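Long-range contacts in rubber oxygenase (Streptomyces sp., PDB 5O1L), which cleaves the double bonds of poly(cis-1,4-isoprene) oxidatively with O2, using a non-covalently bound b-type heme, in the initial step of rubber degradation: residues 78-86 / 182-193; 228-239 / 279-290. All blocks are in the same frame, centred on the assembly; numbering follows the deposited sequence.

Interaction 1: 78-86 / 182-193; sequences LLKQWTRND and LPHGSMIVTAVK
Lys193 carries its CG anti to the carbonyl carbon (chi1 -71°) and stays extended beyond it, which delivers NZ to the turn of Leu79 and Trp82; Trp82, with CG anti to its own backbone N (chi1 -172°), lays its indole over Val189. The contact joins the type I beta turn from Leu79 to Trp82, which follows on from helix 72-79, and the loop after it to the start of helix 187-204 and the type I turn 182-185 that precedes it, within an all-helical fold. Lys193 NZ donates to Trp82 O at 3.0 Å, nearly along the C=O axis, and at the same distance to Leu79 O, from above the carbonyl plane. The other face of that plane is taken by Trp82 N, the closing bond of the turn, so the ammonium is tied to a pair of main-chain oxygens. Over the face of the six-membered ring lies Val189 CG2, 4.0 Å from its centroid and only 14° off the normal, a CH-pi contact, while Val192 CG1 meets the ring at its edge. Met101 of helix 95-104 also packs on Trp82.

Asn85 holds the other end. Its backbone N gives a hydrogen bond to Gly185 O (2.8 Å), and its amide acts in both senses: OD1 accepts from Ile188 N in the first turn of the helix, and ND2 donates to Leu182 O, with a further bond to Ala180 O. These bonds fix the rotation of a buried amide. Beside it, in the conformer described, Arg84 lays one face of its guanidinium over His184 CB and pairs with Asp86 OD2. Leu182 O is gripped from opposite faces of its plane, by Gly185 N and by Asn85 ND2 at 2.9 Å.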
loop_
_atom_site.group_PDB
_atom_site.type_symbol
_atom_site.label_atom_id
_atom_site.label_comp_id
_atom_site.label_asym_id
_atom_site.label_seq_id
_atom_site.Cartn_x
_atom_site.Cartn_y
_atom_site.Cartn_z
ATOM N N LEU A 78 24.566 -6.658 -5.196
ATOM C CA LEU A 78 24.181 -8.070 -5.398
ATOM C C LEU A 78 22.704 -8.210 -5.626
ATOM O O LEU A 78 22.260 -8.859 -6.559
ATOM C CB LEU A 78 24.601 -8.881 -4.200
ATOM C CG LEU A 78 26.083 -9.116 -4.108
ATOM C CD1 LEU A 78 26.439 -9.535 -2.691
ATOM C CD2 LEU A 78 26.474 -10.139 -5.187
ATOM N N LEU A 79 21.919 -7.514 -4.826
ATOM C CA LEU A 79 20.462 -7.664 -4.930
ATOM C C LEU A 79 19.859 -7.036 -6.139
ATOM O O LEU A 79 18.779 -7.443 -6.566
ATOM C CB LEU A 79 19.794 -7.217 -3.658
ATOM C CG LEU A 79 20.125 -8.265 -2.549
ATOM C CD1 LEU A 79 19.338 -7.902 -1.331
ATOM C CD2 LEU A 79 19.929 -9.756 -2.872
ATOM N N LYS A 80 20.571 -6.128 -6.766
ATOM C CA LYS A 80 20.137 -5.551 -8.017
ATOM C C LYS A 80 19.933 -6.629 -9.047
ATOM O O LYS A 80 19.110 -6.481 -9.903
ATOM C CB LYS A 80 21.181 -4.538 -8.551
ATOM C CG LYS A 80 20.633 -3.278 -9.164
ATOM C CD LYS A 80 21.740 -2.239 -9.310
ATOM C CE LYS A 80 22.736 -2.665 -10.395
ATOM N NZ LYS A 80 23.439 -1.512 -11.043
ATOM N N GLN A 81 20.687 -7.723 -8.946
ATOM C CA GLN A 81 20.623 -8.838 -9.862
ATOM C C GLN A 81 19.476 -9.821 -9.594
ATOM O O GLN A 81 19.238 -10.667 -10.402
ATOM C CB GLN A 81 21.941 -9.650 -9.803
ATOM C CG GLN A 81 23.193 -8.834 -10.138
ATOM C CD GLN A 81 24.456 -9.696 -9.995
ATOM O OE1 GLN A 81 24.915 -9.980 -8.877
ATOM N NE2 GLN A 81 25.057 -10.077 -11.114
ATOM N N TRP A 82 18.805 -9.697 -8.474
ATOM C CA TRP A 82 17.731 -10.610 -8.070
ATOM C C TRP A 82 16.392 -9.955 -8.403
ATOM O O TRP A 82 16.030 -9.028 -7.758
ATOM C CB TRP A 82 17.869 -10.923 -6.565
ATOM C CG TRP A 82 16.905 -12.015 -6.131
ATOM C CD1 TRP A 82 16.741 -13.221 -6.739
ATOM C CD2 TRP A 82 15.975 -11.975 -5.029
ATOM N NE1 TRP A 82 15.773 -13.959 -6.089
ATOM C CE2 TRP A 82 15.280 -13.212 -5.039
ATOM C CE3 TRP A 82 15.722 -11.078 -4.026
ATOM C CZ2 TRP A 82 14.325 -13.524 -4.095
ATOM C CZ3 TRP A 82 14.739 -11.383 -3.102
ATOM C CH2 TRP A 82 14.059 -12.597 -3.135
ATOM N N THR A 83 15.775 -10.362 -9.486
ATOM C CA THR A 83 14.644 -9.628 -10.063
ATOM C C THR A 83 13.415 -10.473 -10.309
ATOM O O THR A 83 12.380 -9.877 -10.488
ATOM C CB THR A 83 15.007 -8.938 -11.363
ATOM O OG1 THR A 83 15.276 -9.935 -12.352
ATOM C CG2 THR A 83 16.213 -8.055 -11.175
ATOM N N ARG A 84 13.478 -11.774 -10.250
ATOM C CA ARG A 84 12.319 -12.585 -10.597
ATOM C C ARG A 84 12.091 -13.651 -9.544
ATOM O O ARG A 84 12.998 -14.138 -8.860
ATOM C CB ARG A 84 12.544 -13.369 -11.919
ATOM C CG ARG A 84 12.555 -12.716 -13.275
ATOM C CD ARG A 84 12.842 -13.834 -14.318
ATOM N NE ARG A 84 11.907 -14.972 -14.252
ATOM C CZ ARG A 84 11.666 -15.786 -15.276
ATOM N NH1 ARG A 84 12.407 -15.681 -16.380
ATOM N NH2 ARG A 84 10.809 -16.789 -15.132
ATOM N N ASN A 85 10.813 -14.006 -9.351
ATOM C CA ASN A 85 10.399 -14.895 -8.309
ATOM C C ASN A 85 11.071 -16.283 -8.326
ATOM O O ASN A 85 11.276 -16.832 -7.297
ATOM C CB ASN A 85 8.856 -15.109 -8.395
ATOM C CG ASN A 85 8.050 -13.901 -7.971
ATOM O OD1 ASN A 85 8.497 -12.989 -7.304
ATOM N ND2 ASN A 85 6.769 -13.952 -8.348
ATOM N N ASP A 86 11.358 -16.778 -9.522
ATOM C CA ASP A 86 11.929 -18.138 -9.611
ATOM C C ASP A 86 13.456 -18.101 -9.631
ATOM O O ASP A 86 14.043 -19.153 -9.788
ATOM C CB ASP A 86 11.403 -18.834 -10.859
ATOM C CG ASP A 86 11.871 -18.189 -12.153
ATOM O OD1 ASP A 86 12.534 -17.109 -12.135
ATOM O OD2 ASP A 86 11.522 -18.728 -13.267
ATOM N N LEU A 182 3.581 -15.403 -9.969
ATOM C CA LEU A 182 3.994 -16.421 -10.964
ATOM C C LEU A 182 5.494 -16.530 -10.992
ATOM O O LEU A 182 6.188 -15.649 -10.574
ATOM C CB LEU A 182 3.413 -16.016 -12.303
ATOM C CG LEU A 182 1.897 -15.875 -12.406
ATOM C CD1 LEU A 182 1.507 -15.411 -13.819
ATOM C CD2 LEU A 182 1.195 -17.164 -11.973
ATOM N N PRO A 183 6.047 -17.595 -11.607
ATOM C CA PRO A 183 7.510 -17.741 -11.623
ATOM C C PRO A 183 8.249 -16.595 -12.285
ATOM O O PRO A 183 9.292 -16.180 -11.804
ATOM C CB PRO A 183 7.715 -19.089 -12.359
ATOM C CG PRO A 183 6.442 -19.835 -12.082
ATOM C CD PRO A 183 5.346 -18.806 -12.105
ATOM N N HIS A 184 7.667 -15.990 -13.311
ATOM C CA HIS A 184 8.254 -14.887 -13.992
ATOM C C HIS A 184 7.890 -13.524 -13.440
ATOM O O HIS A 184 8.335 -12.502 -13.958
ATOM C CB HIS A 184 7.882 -14.880 -15.505
ATOM C CG HIS A 184 6.418 -14.911 -15.764
ATOM N ND1 HIS A 184 5.617 -13.792 -15.951
ATOM C CD2 HIS A 184 5.592 -15.963 -15.724
ATOM C CE1 HIS A 184 4.373 -14.187 -16.079
ATOM N NE2 HIS A 184 4.334 -15.493 -15.996
ATOM N N GLY A 185 7.011 -13.524 -12.415
ATOM C CA GLY A 185 6.748 -12.267 -11.747
ATOM C C GLY A 185 7.714 -11.878 -10.720
ATOM O O GLY A 185 8.817 -12.470 -10.656
ATOM N N SER A 186 7.384 -10.829 -9.939
ATOM C CA SER A 186 8.358 -10.269 -9.071
ATOM C C SER A 186 7.847 -9.874 -7.662
ATOM O O SER A 186 8.603 -9.314 -6.880
ATOM C CB SER A 186 9.043 -9.057 -9.727
ATOM O OG SER A 186 8.137 -8.041 -9.965
ATOM N N MET A 187 6.612 -10.231 -7.298
ATOM C CA MET A 187 6.164 -9.773 -6.008
ATOM C C MET A 187 6.836 -10.429 -4.860
ATOM O O MET A 187 6.941 -9.812 -3.769
ATOM C CB MET A 187 4.605 -9.832 -5.866
ATOM C CG MET A 187 4.015 -9.176 -4.640
ATOM S SD MET A 187 4.365 -7.396 -4.630
ATOM C CE MET A 187 4.805 -7.161 -2.932
ATOM N N ILE A 188 7.316 -11.663 -4.982
ATOM C CA ILE A 188 8.081 -12.212 -3.862
ATOM C C ILE A 188 9.387 -11.445 -3.646
ATOM O O ILE A 188 9.730 -11.104 -2.534
ATOM C CB ILE A 188 8.387 -13.668 -4.119
ATOM C CG1 ILE A 188 7.070 -14.472 -4.202
ATOM C CG2 ILE A 188 9.325 -14.190 -3.004
ATOM C CD1 ILE A 188 7.227 -15.906 -4.637
ATOM N N VAL A 189 10.053 -11.153 -4.750
ATOM C CA VAL A 189 11.253 -10.313 -4.728
ATOM C C VAL A 189 10.963 -8.970 -4.069
ATOM O O VAL A 189 11.665 -8.592 -3.128
ATOM C CB VAL A 189 11.823 -10.158 -6.111
ATOM C CG1 VAL A 189 13.016 -9.253 -6.094
ATOM C CG2 VAL A 189 12.128 -11.536 -6.691
ATOM N N THR A 190 9.896 -8.291 -4.513
ATOM C CA THR A 190 9.552 -6.984 -3.980
ATOM C C THR A 190 9.216 -7.097 -2.519
ATOM O O THR A 190 9.614 -6.280 -1.724
ATOM C CB THR A 190 8.344 -6.438 -4.752
ATOM O OG1 THR A 190 8.833 -6.195 -6.072
ATOM C CG2 THR A 190 7.799 -5.151 -4.111
ATOM N N ALA A 191 8.433 -8.125 -2.141
ATOM C CA ALA A 191 8.086 -8.280 -0.735
ATOM C C ALA A 191 9.276 -8.512 0.166
ATOM O O ALA A 191 9.379 -7.929 1.271
ATOM C CB ALA A 191 7.098 -9.413 -0.542
ATOM N N VAL A 192 10.191 -9.372 -0.232
ATOM C CA VAL A 192 11.349 -9.679 0.555
ATOM C C VAL A 192 12.275 -8.411 0.658
ATOM O O VAL A 192 12.726 -8.063 1.750
ATOM C CB VAL A 192 12.116 -10.869 0.024
ATOM C CG1 VAL A 192 13.464 -10.997 0.720
ATOM C CG2 VAL A 192 11.322 -12.136 0.148
ATOM N N LYS A 193 12.471 -7.732 -0.462
ATOM C CA LYS A 193 13.257 -6.506 -0.402
ATOM C C LYS A 193 12.593 -5.468 0.475
ATOM O O LYS A 193 13.284 -4.766 1.204
ATOM C CB LYS A 193 13.465 -5.988 -1.826
ATOM C CG LYS A 193 14.439 -6.862 -2.650
ATOM C CD LYS A 193 14.714 -6.268 -4.010
ATOM C CE LYS A 193 15.653 -7.155 -4.790
ATOM N NZ LYS A 193 15.977 -6.578 -6.111
#

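Interaction 2: 228-239 / 279-290; sequences MVTWHSLATFVM and WDAANAQSKQVL
His232 is a knob in a hole formed by Ala282, Gln285, Ser286 and Val289, where the helical segments 228-239 and 279-289 pack with axes 9.8 Å apart at closest approach and 123° between their N-to-C directions. Its CB lies beside Ser286 OG. CG follows over Ser286 CB, and Ser286 N sits above the ring centre; Trp231 CE3 covers the opposite face. ND1 shares a hydrogen bond with Thr236 OG1 one turn on, and CD2 meets Val289 CG2 at 3.9 Å. CE1 comes within 3.3 Å of Ala282 O. At the tip, NE2 donates to Gln285 OE1 over 2.8 Å, almost straight (175°), in the ring plane and on a lone pair of the amide, whose own plane stands 85° to the ring. Replacing His232 with an alanine would probably leave Gln285 OE1 without its donor and Thr236 OG1 without its ring partner, and open a gap between Ser286 and Trp231. Thr236 is a second knob, flanked by Trp279, whose indole NE1 is bonded to Ala254 O. Water bridges His232 O to Ser286 OG, and another joins Thr236 O to Asn283 OD1. Over the Trp279 six-membered ring lies Met239 CG, 4.2 Å from the centroid.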
loop_
_atom_site.group_PDB
_atom_site.type_symbol
_atom_site.label_atom_id
_atom_site.label_comp_id
_atom_site.label_asym_id
_atom_site.label_seq_id
_atom_site.Cartn_x
_atom_site.Cartn_y
_atom_site.Cartn_z
ATOM N N MET A 228 -0.409 -3.041 9.419
ATOM C CA MET A 228 -1.830 -3.364 9.193
ATOM C C MET A 228 -2.725 -2.146 9.004
ATOM O O MET A 228 -3.643 -2.166 8.225
ATOM C CB MET A 228 -2.347 -4.327 10.254
ATOM C CG MET A 228 -1.812 -5.700 10.050
ATOM S SD MET A 228 -2.081 -6.432 8.400
ATOM C CE MET A 228 -3.770 -6.237 8.241
ATOM N N VAL A 229 -2.408 -1.048 9.691
ATOM C CA VAL A 229 -3.101 0.201 9.410
ATOM C C VAL A 229 -2.981 0.581 7.969
ATOM O O VAL A 229 -3.959 0.938 7.273
ATOM C CB VAL A 229 -2.621 1.320 10.389
ATOM C CG1 VAL A 229 -3.169 2.655 9.929
ATOM C CG2 VAL A 229 -3.025 1.009 11.791
ATOM N N THR A 230 -1.759 0.617 7.462
ATOM C CA THR A 230 -1.457 0.927 6.086
ATOM C C THR A 230 -2.182 -0.093 5.148
ATOM O O THR A 230 -2.773 0.260 4.103
ATOM C CB THR A 230 0.046 1.071 5.877
ATOM O OG1 THR A 230 0.397 2.288 6.559
ATOM C CG2 THR A 230 0.333 1.173 4.416
ATOM N N TRP A 231 -2.148 -1.378 5.532
ATOM C CA TRP A 231 -2.859 -2.384 4.742
ATOM C C TRP A 231 -4.373 -2.040 4.582
ATOM O O TRP A 231 -4.944 -2.172 3.499
ATOM C CB TRP A 231 -2.690 -3.729 5.466
ATOM C CG TRP A 231 -3.144 -4.947 4.758
ATOM C CD1 TRP A 231 -2.357 -5.826 4.052
ATOM C CD2 TRP A 231 -4.432 -5.558 4.761
ATOM N NE1 TRP A 231 -3.081 -6.911 3.610
ATOM C CE2 TRP A 231 -4.381 -6.753 4.011
ATOM C CE3 TRP A 231 -5.669 -5.204 5.274
ATOM C CZ2 TRP A 231 -5.459 -7.607 3.891
ATOM C CZ3 TRP A 231 -6.746 -6.045 5.122
ATOM C CH2 TRP A 231 -6.663 -7.201 4.406
ATOM N N HIS A 232 -5.000 -1.557 5.663
ATOM C CA HIS A 232 -6.408 -1.174 5.605
ATOM C C HIS A 232 -6.639 0.029 4.708
ATOM O O HIS A 232 -7.693 0.121 4.090
ATOM C CB HIS A 232 -6.933 -0.937 6.985
ATOM C CG HIS A 232 -7.205 -2.220 7.691
ATOM N ND1 HIS A 232 -8.075 -3.172 7.256
ATOM C CD2 HIS A 232 -6.654 -2.722 8.834
ATOM C CE1 HIS A 232 -8.060 -4.193 8.104
ATOM N NE2 HIS A 232 -7.224 -3.924 9.080
ATOM N N SER A 233 -5.644 0.899 4.594
ATOM C CA SER A 233 -5.711 2.082 3.694
ATOM C C SER A 233 -5.595 1.676 2.242
ATOM O O SER A 233 -5.963 2.491 1.395
ATOM C CB SER A 233 -4.653 3.100 4.048
ATOM O OG SER A 233 -3.397 2.805 3.517
ATOM N N LEU A 234 -5.203 0.453 1.989
ATOM C CA LEU A 234 -5.044 -0.138 0.677
ATOM C C LEU A 234 -6.131 -1.119 0.423
ATOM O O LEU A 234 -7.179 -0.718 -0.087
ATOM C CB LEU A 234 -3.641 -0.805 0.577
ATOM C CG LEU A 234 -2.523 0.227 0.542
ATOM C CD1 LEU A 234 -1.178 -0.386 0.937
ATOM C CD2 LEU A 234 -2.429 0.812 -0.858
ATOM N N ALA A 235 -6.010 -2.365 0.804
ATOM C CA ALA A 235 -6.997 -3.422 0.501
ATOM C C ALA A 235 -8.436 -3.078 0.914
ATOM O O ALA A 235 -9.347 -3.117 0.119
ATOM C CB ALA A 235 -6.586 -4.696 1.150
ATOM N N THR A 236 -8.609 -2.788 2.202
ATOM C CA THR A 236 -9.983 -2.663 2.680
ATOM C C THR A 236 -10.627 -1.421 2.068
ATOM O O THR A 236 -11.837 -1.438 1.752
ATOM C CB THR A 236 -9.963 -2.505 4.222
ATOM O OG1 THR A 236 -9.126 -3.609 4.679
ATOM C CG2 THR A 236 -11.286 -2.711 4.794
ATOM N N PHE A 237 -9.870 -0.336 1.974
ATOM C CA PHE A 237 -10.380 0.888 1.354
ATOM C C PHE A 237 -10.744 0.701 -0.099
ATOM O O PHE A 237 -11.847 1.079 -0.536
ATOM C CB PHE A 237 -9.268 1.983 1.451
ATOM C CG PHE A 237 -9.551 3.220 0.622
ATOM C CD1 PHE A 237 -10.469 4.080 1.007
ATOM C CD2 PHE A 237 -8.819 3.431 -0.521
ATOM C CE1 PHE A 237 -10.692 5.295 0.226
ATOM C CE2 PHE A 237 -9.030 4.555 -1.311
ATOM C CZ PHE A 237 -9.955 5.462 -0.900
ATOM N N VAL A 238 -9.885 0.093 -0.887
ATOM C CA VAL A 238 -10.171 -0.067 -2.309
ATOM C C VAL A 238 -11.372 -0.895 -2.517
ATOM O O VAL A 238 -12.214 -0.556 -3.386
ATOM C CB VAL A 238 -8.936 -0.625 -3.048
ATOM C CG1 VAL A 238 -9.243 -1.044 -4.471
ATOM C CG2 VAL A 238 -7.893 0.385 -3.043
ATOM N N MET A 239 -11.521 -2.017 -1.808
ATOM C CA MET A 239 -12.727 -2.860 -1.977
ATOM C C MET A 239 -13.953 -2.068 -1.613
ATOM O O MET A 239 -14.989 -2.163 -2.336
ATOM C CB MET A 239 -12.604 -4.161 -1.185
ATOM C CG MET A 239 -13.769 -5.076 -1.373
ATOM S SD MET A 239 -14.066 -5.539 -3.112
ATOM C CE MET A 239 -12.556 -6.432 -3.510
ATOM N N TRP A 279 -13.322 -10.702 4.920
ATOM C CA TRP A 279 -13.732 -9.344 4.767
ATOM C C TRP A 279 -14.471 -8.767 5.956
ATOM O O TRP A 279 -14.258 -7.642 6.287
ATOM C CB TRP A 279 -14.563 -9.107 3.540
ATOM C CG TRP A 279 -13.768 -8.988 2.294
ATOM C CD1 TRP A 279 -13.795 -9.823 1.222
ATOM C CD2 TRP A 279 -12.735 -8.032 2.058
ATOM N NE1 TRP A 279 -12.926 -9.355 0.286
ATOM C CE2 TRP A 279 -12.233 -8.276 0.770
ATOM C CE3 TRP A 279 -12.199 -6.982 2.787
ATOM C CZ2 TRP A 279 -11.182 -7.539 0.244
ATOM C CZ3 TRP A 279 -11.149 -6.280 2.245
ATOM C CH2 TRP A 279 -10.668 -6.573 0.985
ATOM N N ASP A 280 -15.322 -9.573 6.564
ATOM C CA ASP A 280 -16.006 -9.073 7.759
ATOM C C ASP A 280 -15.026 -8.639 8.838
ATOM O O ASP A 280 -15.162 -7.533 9.401
ATOM C CB ASP A 280 -16.969 -10.123 8.308
ATOM C CG ASP A 280 -18.224 -10.279 7.480
ATOM O OD1 ASP A 280 -18.548 -9.384 6.697
ATOM O OD2 ASP A 280 -18.895 -11.357 7.705
ATOM N N ALA A 281 -14.001 -9.426 9.081
ATOM C CA ALA A 281 -13.002 -9.081 10.041
ATOM C C ALA A 281 -12.237 -7.829 9.639
ATOM O O ALA A 281 -11.963 -6.932 10.436
ATOM C CB ALA A 281 -12.085 -10.239 10.338
ATOM N N ALA A 282 -11.852 -7.783 8.349
ATOM C CA ALA A 282 -11.067 -6.638 7.906
ATOM C C ALA A 282 -11.853 -5.329 7.981
ATOM O O ALA A 282 -11.302 -4.320 8.382
ATOM C CB ALA A 282 -10.640 -6.842 6.471
ATOM N N ASN A 283 -13.138 -5.381 7.592
ATOM C CA ASN A 283 -13.934 -4.184 7.547
ATOM C C ASN A 283 -14.165 -3.640 8.975
ATOM O O ASN A 283 -14.039 -2.457 9.204
ATOM C CB ASN A 283 -15.272 -4.450 6.864
ATOM C CG ASN A 283 -15.151 -4.658 5.365
ATOM O OD1 ASN A 283 -14.234 -4.146 4.783
ATOM N ND2 ASN A 283 -16.038 -5.374 4.780
ATOM N N ALA A 284 -14.374 -4.589 9.890
ATOM C CA ALA A 284 -14.556 -4.132 11.279
ATOM C C ALA A 284 -13.284 -3.572 11.883
ATOM O O ALA A 284 -13.311 -2.549 12.552
ATOM C CB ALA A 284 -15.060 -5.292 12.087
ATOM N N GLN A 285 -12.160 -4.193 11.574
ATOM C CA GLN A 285 -10.875 -3.718 12.051
ATOM C C GLN A 285 -10.503 -2.334 11.521
ATOM O O GLN A 285 -10.040 -1.489 12.263
ATOM C CB GLN A 285 -9.794 -4.715 11.829
ATOM C CG GLN A 285 -8.439 -4.326 12.355
ATOM C CD GLN A 285 -7.479 -5.429 12.235
ATOM O OE1 GLN A 285 -6.834 -5.644 11.214
ATOM N NE2 GLN A 285 -7.459 -6.297 13.251
ATOM N N SER A 286 -10.695 -2.101 10.228
ATOM C CA SER A 286 -10.397 -0.799 9.640
ATOM C C SER A 286 -11.116 0.334 10.381
ATOM O O SER A 286 -10.505 1.366 10.625
ATOM C CB SER A 286 -10.780 -0.864 8.197
ATOM O OG SER A 286 -10.440 0.428 7.605
ATOM N N LYS A 287 -12.373 0.088 10.757
ATOM C CA LYS A 287 -13.124 1.134 11.461
ATOM C C LYS A 287 -12.488 1.488 12.781
ATOM O O LYS A 287 -12.575 2.641 13.182
ATOM C CB LYS A 287 -14.561 0.682 11.673
ATOM C CG LYS A 287 -15.353 0.722 10.424
ATOM C CD LYS A 287 -16.790 0.178 10.646
ATOM C CE LYS A 287 -17.612 0.238 9.355
ATOM N NZ LYS A 287 -17.222 -0.791 8.323
ATOM N N GLN A 288 -11.845 0.531 13.442
ATOM C CA GLN A 288 -11.254 0.757 14.738
ATOM C C GLN A 288 -9.821 1.222 14.675
ATOM O O GLN A 288 -9.346 1.942 15.546
ATOM C CB GLN A 288 -11.278 -0.518 15.533
ATOM C CG GLN A 288 -11.362 -0.298 17.019
ATOM C CD GLN A 288 -11.490 -1.639 17.691
ATOM O OE1 GLN A 288 -12.551 -2.273 17.710
ATOM N NE2 GLN A 288 -10.421 -2.078 18.206
ATOM N N VAL A 289 -9.049 0.762 13.691
ATOM C CA VAL A 289 -7.619 1.036 13.678
ATOM C C VAL A 289 -7.136 2.030 12.662
ATOM O O VAL A 289 -6.045 2.541 12.852
ATOM C CB VAL A 289 -6.766 -0.220 13.555
ATOM C CG1 VAL A 289 -7.168 -1.273 14.582
ATOM C CG2 VAL A 289 -6.811 -0.788 12.166
ATOM N N LEU A 290 -7.929 2.269 11.588
ATOM C CA LEU A 290 -7.527 3.256 10.636
ATOM C C LEU A 290 -8.312 4.548 10.863
ATOM O O LEU A 290 -7.710 5.608 11.032
ATOM C CB LEU A 290 -7.710 2.715 9.212
ATOM C CG LEU A 290 -7.497 3.675 8.071
ATOM C CD1 LEU A 290 -6.073 4.159 8.056
ATOM C CD2 LEU A 290 -7.902 3.098 6.756
HETATM O O HOH W 1 -10.289 0.990 4.972
HETATM O O HOH W 2 -13.869 -3.281 2.335
#

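Overall arrangement
Interaction 1 and interaction 2 lie on opposite sides of the chain's centre, their own centres 27 Å apart and their nearest atoms about 10 Å apart, without touching. Interaction 2 reaches the heme pocket directly, while interaction 1 lies a layer farther out. In 182-193 the Met187 side chain comes to about 6 Å from the heme, and the same helix, 187-204, goes on to His198, the inferred axial ligand of the iron. In 228-239 the Trp231 side chain is about 4 Å from the heme, Thr230 belongs to its pocket, and the Ser233 side chain lies about 3 Å from a bound imidazole, probably from the crystallisation liquor. Helix 251-267 links them: its Met267 packs on Ile188 and Ala191, its Trp261 on Trp231.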